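Local coordinates for protein methyltransferase type 12 (Clostridium thermocellum, PDB 3JWG) that probably methylates the 2'-oxygen of the 3'-terminal nucleotide of small RNAs, using S-adenosyl-L-methionine, through this methyltransferase domain of the bacterial Hen1 protein, at residues S62-V65 against L66-K70; M81-K84 against R85-L88; E124-F128 against E129-P133; V94-K98 against R99-Y103. All blocks are in the same frame, centred on the assembly; numbering follows the deposited sequence.

How the contacts relate
All four contacts are local, each formed within one continuous run, and they follow in series along the chain without nesting or crossing. From the N terminus, contact 1 starts helix 63-73, contact 2 turns from helix 80-83 into strand 86-90, contact 4 closes a turn between strands 86-90 and 105-109, and contact 3 ends helix 117-131 ahead of strand 135-141. Two pairs touch. Lys70 of contact 1 packs on Leu88 of contact 2, and Phe130, Thr131 and Val126 of contact 3 pack on Arg96 and Phe100 of contact 4, the two centres about 8 Å apart. Together they border the parallel part of the methyltransferase sheet, from outermost strand 86-90 to strand 135-141.

Contact 1. Residues S62-V65 against L66-K70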
loop_
_atom_site.group_PDB
_atom_site.type_symbol
_atom_site.label_atom_id
_atom_site.label_comp_id
_atom_site.label_asym_id
_atom_site.label_seq_id
_atom_site.Cartn_x
_atom_site.Cartn_y
_atom_site.Cartn_z
ATOM N N SER A 62 6.632 12.234 4.668
ATOM C CA SER A 62 6.851 13.639 4.339
ATOM C C SER A 62 5.720 14.602 4.686
ATOM O O SER A 62 4.558 14.377 4.341
ATOM C CB SER A 62 7.172 13.765 2.848
ATOM O OG SER A 62 7.090 15.113 2.420
ATOM N N TYR A 63 6.083 15.686 5.365
ATOM C CA TYR A 63 5.128 16.717 5.750
ATOM C C TYR A 63 4.586 17.394 4.494
ATOM O O TYR A 63 3.382 17.627 4.361
ATOM C CB TYR A 63 5.815 17.766 6.626
ATOM C CG TYR A 63 5.000 19.023 6.820
ATOM C CD1 TYR A 63 3.933 19.057 7.719
ATOM C CD2 TYR A 63 5.278 20.175 6.083
ATOM C CE1 TYR A 63 3.161 20.208 7.880
ATOM C CE2 TYR A 63 4.512 21.331 6.233
ATOM C CZ TYR A 63 3.456 21.341 7.132
ATOM O OH TYR A 63 2.692 22.480 7.274
ATOM N N SER A 64 5.493 17.707 3.577
ATOM C CA SER A 64 5.138 18.360 2.324
ATOM C C SER A 64 4.135 17.545 1.509
ATOM O O SER A 64 3.177 18.090 0.957
ATOM C CB SER A 64 6.397 18.599 1.491
ATOM O OG SER A 64 6.064 19.191 0.252
ATOM N N VAL A 65 4.363 16.240 1.430
ATOM C CA VAL A 65 3.473 15.359 0.682
ATOM C C VAL A 65 2.070 15.368 1.277
ATOM O O VAL A 65 1.082 15.526 0.560
ATOM C CB VAL A 65 3.991 13.908 0.678
ATOM C CG1 VAL A 65 3.032 13.020 -0.101
ATOM C CG2 VAL A 65 5.385 13.854 0.062
ATOM N N LEU A 66 1.988 15.196 2.592
ATOM C CA LEU A 66 0.702 15.189 3.274
ATOM C C LEU A 66 -0.051 16.489 3.043
ATOM O O LEU A 66 -1.278 16.497 2.954
ATOM C CB LEU A 66 0.901 14.949 4.773
ATOM C CG LEU A 66 1.299 13.514 5.127
ATOM C CD1 LEU A 66 1.660 13.421 6.597
ATOM C CD2 LEU A 66 0.146 12.573 4.796
ATOM N N GLU A 67 0.695 17.585 2.931
ATOM C CA GLU A 67 0.102 18.896 2.697
ATOM C C GLU A 67 -0.487 18.929 1.289
ATOM O O GLU A 67 -1.528 19.536 1.046
ATOM C CB GLU A 67 1.170 19.981 2.850
ATOM C CG GLU A 67 0.629 21.314 3.325
ATOM C CD GLU A 67 -0.107 21.198 4.648
ATOM O OE1 GLU A 67 0.464 20.624 5.601
ATOM O OE2 GLU A 67 -1.254 21.685 4.739
ATOM N N ARG A 68 0.188 18.265 0.359
ATOM C CA ARG A 68 -0.276 18.200 -1.017
ATOM C C ARG A 68 -1.500 17.299 -1.078
ATOM O O ARG A 68 -2.444 17.568 -1.819
ATOM C CB ARG A 68 0.818 17.630 -1.919
ATOM C CG ARG A 68 2.084 18.458 -1.951
ATOM C CD ARG A 68 3.213 17.668 -2.587
ATOM N NE ARG A 68 4.465 18.415 -2.609
ATOM C CZ ARG A 68 5.636 17.891 -2.956
ATOM N NH1 ARG A 68 5.711 16.613 -3.305
ATOM N NH2 ARG A 68 6.728 18.643 -2.956
ATOM N N ALA A 69 -1.474 16.224 -0.298
ATOM C CA ALA A 69 -2.589 15.288 -0.268
ATOM C C ALA A 69 -3.852 16.005 0.189
ATOM O O ALA A 69 -4.879 15.950 -0.484
ATOM C CB ALA A 69 -2.278 14.121 0.669
ATOM N N LYS A 70 -3.776 16.688 1.327
ATOM C CA LYS A 70 -4.942 17.394 1.845
ATOM C C LYS A 70 -5.459 18.438 0.860
ATOM O O LYS A 70 -6.660 18.692 0.792
ATOM C CB LYS A 70 -4.631 18.031 3.205
ATOM C CG LYS A 70 -3.325 18.791 3.282
ATOM C CD LYS A 70 -3.065 19.276 4.707
ATOM C CE LYS A 70 -2.995 18.114 5.694
ATOM N NZ LYS A 70 -2.696 18.563 7.085
#
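The first turns of helix 63-73, capped by Ser62, join Ser62-Val65 to Leu66-Lys70 through main-chain bonds and two side-chain pairs. Ser62 works at the N-cap position with both of its oxygens: OG accepts from Val65 N at 3.1 Å, and its carbonyl O takes the hydrogen of Leu66 N at 3.2 Å, nearly straight at 169°. The helical i to i+4 pattern then continues with Glu67 N to Tyr63 O, Arg68 N to Ser64 O and Ala69 N to Val65 O, the last at 2.8 Å.

Tyr63 and Glu67 run alongside each other one turn apart, pointing the same way. A bend in Glu67 at chi2 (57°) carries its carboxylate back to the phenol end of the ring, where OE1 lies 3.4 Å from Tyr63 CZ; the ring and carboxylate planes are inclined by 43°. On another side of the helix, the Arg68 chain, extended from CG to NE, runs back along the helix surface toward Ser64. Its CG rests 3.1 Å from Ser64 O, and the Ser64 hydroxyl comes over one guanidinium face, with OG 3.3 Å from NH2. That approach has a poor hydrogen-bonding angle, so it is packing of a polar atom on a flat cation.

Leu66, which is buried, has its CG 3.5 Å from Ser62 O. It touches Asp60 of strand 55-60 and Gln90 of strand 86-90; Tyr63 also meets Gln90, and Asp60 OD2 accepts from Ser62 N. The start of the helix is thus held over the ends of these two neighbouring parallel strands.

Contact 2. Residues M81-K84 against R85-L88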
loop_
_atom_site.group_PDB
_atom_site.type_symbol
_atom_site.label_atom_id
_atom_site.label_comp_id
_atom_site.label_asym_id
_atom_site.label_seq_id
_atom_site.Cartn_x
_atom_site.Cartn_y
_atom_site.Cartn_z
ATOM N N MET A 81 -19.991 14.868 7.257
ATOM C CA MET A 81 -20.004 13.407 7.345
ATOM C C MET A 81 -18.789 12.787 6.657
ATOM O O MET A 81 -18.243 11.793 7.128
ATOM C CB MET A 81 -21.283 12.829 6.719
ATOM C CG MET A 81 -21.270 12.777 5.192
ATOM S SD MET A 81 -22.694 11.916 4.462
ATOM C CE MET A 81 -22.198 10.192 4.637
ATOM N N GLN A 82 -18.371 13.377 5.542
ATOM C CA GLN A 82 -17.226 12.864 4.793
ATOM C C GLN A 82 -15.912 13.186 5.488
ATOM O O GLN A 82 -14.982 12.378 5.480
ATOM C CB GLN A 82 -17.223 13.437 3.374
ATOM C CG GLN A 82 -18.454 13.049 2.579
ATOM C CD GLN A 82 -18.585 11.547 2.423
ATOM O OE1 GLN A 82 -19.651 10.974 2.657
ATOM N NE2 GLN A 82 -17.499 10.901 2.023
ATOM N N ARG A 83 -15.840 14.363 6.094
ATOM C CA ARG A 83 -14.634 14.773 6.797
ATOM C C ARG A 83 -14.319 13.838 7.968
ATOM O O ARG A 83 -13.153 13.569 8.262
ATOM C CB ARG A 83 -14.789 16.200 7.323
ATOM C CG ARG A 83 -13.595 16.682 8.123
ATOM C CD ARG A 83 -12.421 16.966 7.206
ATOM N NE ARG A 83 -11.186 17.265 7.928
ATOM C CZ ARG A 83 -10.452 16.362 8.571
ATOM N NH1 ARG A 83 -10.823 15.087 8.588
ATOM N NH2 ARG A 83 -9.338 16.732 9.191
ATOM N N LYS A 84 -15.362 13.352 8.635
ATOM C CA LYS A 84 -15.192 12.463 9.780
ATOM C C LYS A 84 -14.681 11.070 9.415
ATOM O O LYS A 84 -14.255 10.310 10.286
ATOM C CB LYS A 84 -16.514 12.342 10.543
ATOM C CG LYS A 84 -16.976 13.660 11.158
ATOM C CD LYS A 84 -18.363 13.545 11.785
ATOM C CE LYS A 84 -18.819 14.890 12.344
ATOM N NZ LYS A 84 -20.170 14.817 12.972
ATOM N N ARG A 85 -14.715 10.740 8.128
ATOM C CA ARG A 85 -14.265 9.432 7.664
ATOM C C ARG A 85 -12.768 9.381 7.381
ATOM O O ARG A 85 -12.166 8.310 7.413
ATOM C CB ARG A 85 -14.990 9.043 6.376
ATOM C CG ARG A 85 -16.508 8.969 6.456
ATOM C CD ARG A 85 -17.066 8.826 5.049
ATOM N NE ARG A 85 -16.607 7.596 4.407
ATOM C CZ ARG A 85 -16.600 7.387 3.094
ATOM N NH1 ARG A 85 -17.022 8.331 2.262
ATOM N NH2 ARG A 85 -16.187 6.220 2.611
ATOM N N ILE A 86 -12.166 10.533 7.108
ATOM C CA ILE A 86 -10.752 10.563 6.760
ATOM C C ILE A 86 -9.814 11.266 7.737
ATOM O O ILE A 86 -10.155 12.286 8.348
ATOM C CB ILE A 86 -10.580 11.179 5.354
ATOM C CG1 ILE A 86 -9.139 11.015 4.869
ATOM C CG2 ILE A 86 -10.960 12.644 5.384
ATOM C CD1 ILE A 86 -8.979 11.273 3.385
ATOM N N SER A 87 -8.619 10.701 7.862
ATOM C CA SER A 87 -7.581 11.219 8.739
ATOM C C SER A 87 -6.215 11.086 8.064
ATOM O O SER A 87 -5.969 10.134 7.321
ATOM C CB SER A 87 -7.579 10.442 10.054
ATOM O OG SER A 87 -6.416 10.727 10.806
ATOM N N LEU A 88 -5.334 12.045 8.321
ATOM C CA LEU A 88 -3.989 12.026 7.748
ATOM C C LEU A 88 -2.987 12.449 8.807
ATOM O O LEU A 88 -3.263 13.351 9.593
ATOM C CB LEU A 88 -3.890 13.001 6.570
ATOM C CG LEU A 88 -4.703 12.765 5.298
ATOM C CD1 LEU A 88 -4.672 14.021 4.444
ATOM C CD2 LEU A 88 -4.143 11.589 4.533
HETATM O O HOH W 1 -6.818 14.727 9.249
#
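The guanidinium groups of Arg83 and Arg85 both meet the opposite segment at their edges. At the edge of Arg83, near its plane, lies the carbonyl of Ile86: NH1 donates to Ile86 O at 2.9 Å, a weak bond because the angle at the hydrogen is only 120°. The other nitrogen, NH2, gives a hydrogen to a water 3.2 Å away, and that water also accepts from Leu88 N at 3.2 Å, extending the link two residues further along the strand. What brings the group back toward the strand is the bend at chi2 (73°), after which the Arg83 side chain crosses Ile86 at about a right angle. Ile86 CG2 lies 4.0 Å from Arg83 NH1.

At the NH1 edge of Arg85 stands the end amide of Gln82. The two side chains lie alongside each other, pointing the same way, while the amide and guanidinium planes are almost perpendicular (81°). Arg85 also has partners outside the turn: NH2 donates to Phe53 O and NH1 to Leu48 O. Nearer its root, the Arg85 side chain places CG 3.4 Å from Met81 O.

The backbone itself turns here. Arg85 N donates to Gln82 O at 3.1 Å, and Ile86 N reaches Arg83 O weakly at 3.4 Å. Beyond the turn, strand 86-90 joins the sheet as its outermost strand on this side: Ser87 pairs through its backbone with Ile56 and Gly58 of strand 55-60, and Ile86 packs against Leu48 of helix 42-48.

Contact 3. Residues E124-F128 against E129-P133; sequences EKVLF and EFTRP
Val126 and Phe130 form the tight half of this contact, near the C-terminal end of helix 117-131. Val126 CG2 lies 3.6 Å from Phe130 CD1, and the Lys125 carbonyl sits over one face of the same ring. A wider pi-type turn carries the backbone here: Lys125 O accepts from both Glu129 N (2.8 Å) and Phe130 N (2.9 Å). Val126 O is likewise gripped twice, by Thr131 N at 2.8 Å and by Thr131 OG1 at 2.7 Å; with OG1 beside its own backbone N (chi1 -47°), the hydroxyl comes at that carbonyl from above its plane. Leu127 and Phe128 turn instead to the sheet, reaching Val136 of strand 135-141.

The solvent side, by contrast, is loose: Lys125 and Glu129 are exposed, and their opposite charges stay apart, NZ to OE1 6.2 Å.

A second firm point lies at the helix end. Arg132 leaves helical angles with a positive phi (38°), yet its N still reaches Leu127 O. Its extended side chain turns an NH1 edge to Phe128 O at 2.8 Å, almost in line with the carbonyl bond and in the guanidinium plane.

NH1 also donates to Tyr182 O, so one charged nitrogen ties the end of this helix to helix 168-182. Four successive carbonyls, from Lys125 to Phe128, thus find donors where the regular pattern runs out, and a positive group there would probably suit the negative pole of the helix.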
loop_
_atom_site.group_PDB
_atom_site.type_symbol
_atom_site.label_atom_id
_atom_site.label_comp_id
_atom_site.label_asym_id
_atom_site.label_seq_id
_atom_site.Cartn_x
_atom_site.Cartn_y
_atom_site.Cartn_z
ATOM N N GLU A 124 8.624 -3.760 8.397
ATOM C CA GLU A 124 7.969 -5.063 8.502
ATOM C C GLU A 124 7.368 -5.241 9.896
ATOM O O GLU A 124 6.239 -5.711 10.041
ATOM C CB GLU A 124 8.972 -6.195 8.250
ATOM C CG GLU A 124 9.557 -6.237 6.846
ATOM C CD GLU A 124 10.628 -7.306 6.698
ATOM O OE1 GLU A 124 11.020 -7.911 7.718
ATOM O OE2 GLU A 124 11.078 -7.540 5.559
ATOM N N LYS A 125 8.137 -4.885 10.923
ATOM C CA LYS A 125 7.657 -4.999 12.297
ATOM C C LYS A 125 6.454 -4.086 12.478
ATOM O O LYS A 125 5.412 -4.501 12.993
ATOM C CB LYS A 125 8.741 -4.589 13.296
ATOM C CG LYS A 125 9.907 -5.549 13.417
ATOM C CD LYS A 125 10.842 -5.097 14.530
ATOM C CE LYS A 125 12.047 -6.014 14.677
ATOM N NZ LYS A 125 12.963 -5.522 15.756
ATOM N N VAL A 126 6.604 -2.835 12.055
ATOM C CA VAL A 126 5.519 -1.863 12.169
ATOM C C VAL A 126 4.243 -2.372 11.496
ATOM O O VAL A 126 3.133 -2.233 12.028
ATOM C CB VAL A 126 5.902 -0.514 11.509
ATOM C CG1 VAL A 126 4.689 0.419 11.489
ATOM C CG2 VAL A 126 7.051 0.132 12.268
ATOM N N LEU A 127 4.412 -2.972 10.327
ATOM C CA LEU A 127 3.285 -3.470 9.560
ATOM C C LEU A 127 2.628 -4.744 10.086
ATOM O O LEU A 127 1.425 -4.762 10.355
ATOM C CB LEU A 127 3.718 -3.682 8.104
ATOM C CG LEU A 127 2.691 -4.207 7.096
ATOM C CD1 LEU A 127 1.406 -3.396 7.158
ATOM C CD2 LEU A 127 3.296 -4.140 5.701
ATOM N N PHE A 128 3.416 -5.801 10.239
ATOM C CA PHE A 128 2.882 -7.085 10.676
ATOM C C PHE A 128 2.831 -7.350 12.178
ATOM O O PHE A 128 2.139 -8.267 12.616
ATOM C CB PHE A 128 3.653 -8.212 9.983
ATOM C CG PHE A 128 3.590 -8.149 8.478
ATOM C CD1 PHE A 128 2.399 -8.415 7.806
ATOM C CD2 PHE A 128 4.718 -7.801 7.735
ATOM C CE1 PHE A 128 2.330 -8.332 6.414
ATOM C CE2 PHE A 128 4.662 -7.715 6.344
ATOM C CZ PHE A 128 3.465 -7.980 5.681
ATOM N N GLU A 129 3.547 -6.558 12.966
ATOM C CA GLU A 129 3.531 -6.760 14.412
ATOM C C GLU A 129 2.795 -5.635 15.133
ATOM O O GLU A 129 1.952 -5.894 15.985
ATOM C CB GLU A 129 4.956 -6.881 14.955
ATOM C CG GLU A 129 5.028 -7.352 16.398
ATOM C CD GLU A 129 6.445 -7.371 16.935
ATOM O OE1 GLU A 129 7.297 -8.083 16.360
ATOM O OE2 GLU A 129 6.705 -6.670 17.936
ATOM N N PHE A 130 3.110 -4.391 14.785
ATOM C CA PHE A 130 2.474 -3.234 15.412
ATOM C C PHE A 130 1.048 -3.010 14.894
ATOM O O PHE A 130 0.082 -3.059 15.654
ATOM C CB PHE A 130 3.307 -1.971 15.161
ATOM C CG PHE A 130 4.712 -2.036 15.715
ATOM C CD1 PHE A 130 5.641 -1.051 15.389
ATOM C CD2 PHE A 130 5.100 -3.062 16.577
ATOM C CE1 PHE A 130 6.937 -1.082 15.910
ATOM C CE2 PHE A 130 6.398 -3.101 17.105
ATOM C CZ PHE A 130 7.314 -2.109 16.770
ATOM N N THR A 131 0.918 -2.772 13.596
ATOM C CA THR A 131 -0.390 -2.535 13.000
ATOM C C THR A 131 -1.181 -3.847 13.005
ATOM O O THR A 131 -2.328 -3.892 13.448
ATOM C CB THR A 131 -0.209 -1.987 11.581
ATOM O OG1 THR A 131 0.773 -0.944 11.623
ATOM C CG2 THR A 131 -1.508 -1.407 11.048
ATOM N N ARG A 132 -0.549 -4.906 12.511
ATOM C CA ARG A 132 -1.134 -6.245 12.488
ATOM C C ARG A 132 -2.634 -6.324 12.184
ATOM O O ARG A 132 -3.412 -6.826 13.000
ATOM C CB ARG A 132 -0.838 -6.923 13.836
ATOM C CG ARG A 132 -0.955 -8.437 13.855
ATOM C CD ARG A 132 -0.371 -8.998 15.157
ATOM N NE ARG A 132 -0.370 -10.460 15.185
ATOM C CZ ARG A 132 0.466 -11.233 14.495
ATOM N NH1 ARG A 132 1.398 -10.697 13.710
ATOM N NH2 ARG A 132 0.357 -12.554 14.575
ATOM N N PRO A 133 -3.061 -5.844 11.001
ATOM C CA PRO A 133 -4.483 -5.893 10.643
ATOM C C PRO A 133 -4.859 -7.274 10.090
ATOM O O PRO A 133 -3.983 -8.075 9.757
ATOM C CB PRO A 133 -4.607 -4.790 9.592
ATOM C CG PRO A 133 -3.292 -4.927 8.847
ATOM C CD PRO A 133 -2.281 -5.118 9.978
#

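Contact 4. Residues V94-K98 against R99-Y103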
loop_
_atom_site.group_PDB
_atom_site.type_symbol
_atom_site.label_atom_id
_atom_site.label_comp_id
_atom_site.label_asym_id
_atom_site.label_seq_id
_atom_site.Cartn_x
_atom_site.Cartn_y
_atom_site.Cartn_z
ATOM N N VAL A 94 8.709 3.672 11.479
ATOM C CA VAL A 94 9.778 2.906 12.101
ATOM C C VAL A 94 9.449 2.512 13.531
ATOM O O VAL A 94 9.924 1.490 14.024
ATOM C CB VAL A 94 11.098 3.718 12.099
ATOM C CG1 VAL A 94 12.200 2.942 12.814
ATOM C CG2 VAL A 94 11.506 4.034 10.669
ATOM N N TYR A 95 8.623 3.311 14.195
ATOM C CA TYR A 95 8.274 3.037 15.581
ATOM C C TYR A 95 6.827 2.624 15.808
ATOM O O TYR A 95 5.966 2.824 14.954
ATOM C CB TYR A 95 8.597 4.267 16.433
ATOM C CG TYR A 95 10.031 4.718 16.295
ATOM C CD1 TYR A 95 11.072 3.966 16.836
ATOM C CD2 TYR A 95 10.350 5.876 15.587
ATOM C CE1 TYR A 95 12.403 4.354 16.672
ATOM C CE2 TYR A 95 11.676 6.272 15.416
ATOM C CZ TYR A 95 12.694 5.506 15.960
ATOM O OH TYR A 95 14.005 5.889 15.785
ATOM N N ARG A 96 6.580 2.041 16.975
ATOM C CA ARG A 96 5.248 1.600 17.367
ATOM C C ARG A 96 4.403 2.830 17.670
ATOM O O ARG A 96 4.490 3.391 18.758
ATOM C CB ARG A 96 5.331 0.724 18.620
ATOM C CG ARG A 96 3.979 0.284 19.168
ATOM C CD ARG A 96 3.441 -0.933 18.433
ATOM N NE ARG A 96 2.054 -1.236 18.776
ATOM C CZ ARG A 96 0.999 -0.622 18.249
ATOM N NH1 ARG A 96 1.166 0.337 17.345
ATOM N NH2 ARG A 96 -0.224 -0.968 18.624
ATOM N N ASP A 97 3.595 3.249 16.703
ATOM C CA ASP A 97 2.732 4.414 16.869
ATOM C C ASP A 97 1.317 3.921 17.164
ATOM O O ASP A 97 0.732 3.175 16.369
ATOM C CB ASP A 97 2.761 5.254 15.589
ATOM C CG ASP A 97 2.063 6.591 15.740
ATOM O OD1 ASP A 97 2.558 7.574 15.155
ATOM O OD2 ASP A 97 1.022 6.661 16.425
ATOM N N LYS A 98 0.778 4.327 18.312
ATOM C CA LYS A 98 -0.557 3.915 18.726
ATOM C C LYS A 98 -1.622 4.190 17.681
ATOM O O LYS A 98 -2.655 3.525 17.652
ATOM C CB LYS A 98 -0.946 4.606 20.036
ATOM C CG LYS A 98 -0.107 4.186 21.232
ATOM C CD LYS A 98 -0.564 4.913 22.491
ATOM C CE LYS A 98 0.376 4.648 23.655
ATOM N NZ LYS A 98 0.070 5.535 24.817
ATOM N N ARG A 99 -1.368 5.168 16.825
ATOM C CA ARG A 99 -2.318 5.538 15.788
ATOM C C ARG A 99 -2.415 4.505 14.664
ATOM O O ARG A 99 -3.237 4.654 13.759
ATOM C CB ARG A 99 -1.950 6.903 15.215
ATOM C CG ARG A 99 -2.093 8.048 16.215
ATOM C CD ARG A 99 -1.549 9.343 15.649
ATOM N NE ARG A 99 -0.106 9.287 15.435
ATOM C CZ ARG A 99 0.604 10.284 14.918
ATOM N NH1 ARG A 99 -0.002 11.406 14.560
ATOM N NH2 ARG A 99 1.917 10.160 14.760
ATOM N N PHE A 100 -1.581 3.468 14.720
ATOM C CA PHE A 100 -1.599 2.416 13.699
ATOM C C PHE A 100 -2.571 1.304 14.085
ATOM O O PHE A 100 -2.960 0.484 13.256
ATOM C CB PHE A 100 -0.211 1.780 13.531
ATOM C CG PHE A 100 0.825 2.694 12.939
ATOM C CD1 PHE A 100 0.477 3.656 11.999
ATOM C CD2 PHE A 100 2.166 2.555 13.290
ATOM C CE1 PHE A 100 1.447 4.468 11.414
ATOM C CE2 PHE A 100 3.145 3.362 12.709
ATOM C CZ PHE A 100 2.785 4.318 11.771
ATOM N N SER A 101 -2.961 1.293 15.354
ATOM C CA SER A 101 -3.839 0.266 15.894
ATOM C C SER A 101 -5.322 0.358 15.546
ATOM O O SER A 101 -5.855 1.444 15.308
ATOM C CB SER A 101 -3.706 0.250 17.416
ATOM O OG SER A 101 -2.353 0.408 17.802
ATOM N N GLY A 102 -5.967 -0.807 15.522
ATOM C CA GLY A 102 -7.398 -0.882 15.280
ATOM C C GLY A 102 -7.958 -0.932 13.870
ATOM O O GLY A 102 -9.176 -0.859 13.703
ATOM N N TYR A 103 -7.108 -1.072 12.857
ATOM C CA TYR A 103 -7.605 -1.108 11.483
ATOM C C TYR A 103 -7.916 -2.512 10.996
ATOM O O TYR A 103 -7.348 -3.484 11.487
ATOM C CB TYR A 103 -6.593 -0.426 10.551
ATOM C CG TYR A 103 -6.574 1.066 10.744
ATOM C CD1 TYR A 103 -7.447 1.888 10.034
ATOM C CD2 TYR A 103 -5.764 1.650 11.725
ATOM C CE1 TYR A 103 -7.524 3.255 10.298
ATOM C CE2 TYR A 103 -5.835 3.015 12.002
ATOM C CZ TYR A 103 -6.718 3.810 11.289
ATOM O OH TYR A 103 -6.827 5.150 11.579
#
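Two torsions set the Asp97-Arg99 pair: Asp97 holds CG opposite its backbone N (chi1 -171°), and Arg99 bends at chi3 (-66°) to bring its guanidinium back. The result is a side-on salt bridge, NE to Asp97 OD2 at 3.0 Å and NH2 to OD1 at 2.7 Å, with the NH2 bond on the syn lone pair and the two planar groups only 26° apart. OD2 also accepts from Arg99 N at 2.8 Å on its anti side, closing an Asx turn that orients the carboxylate.

The backbone also closes here, Phe100 N donating to Asp97 O at 2.9 Å. Asp97 CB lies over one face of the Phe100 ring, 3.8 Å from its centroid, a CH-pi contact, while Tyr95 O lies at the ring edge. Arg96 spans the turn from another side: its NH2 donates almost straight to Ser101 OG at 2.7 Å, in the guanidinium plane.

This turn lies between strands 86-90 and 105-109. Buried Phe100 wedges between Ile34 and Leu36 of strand 32-36 and Val126 and Thr131 of helix 117-131, whereas Arg96 packs on Phe130 of that helix.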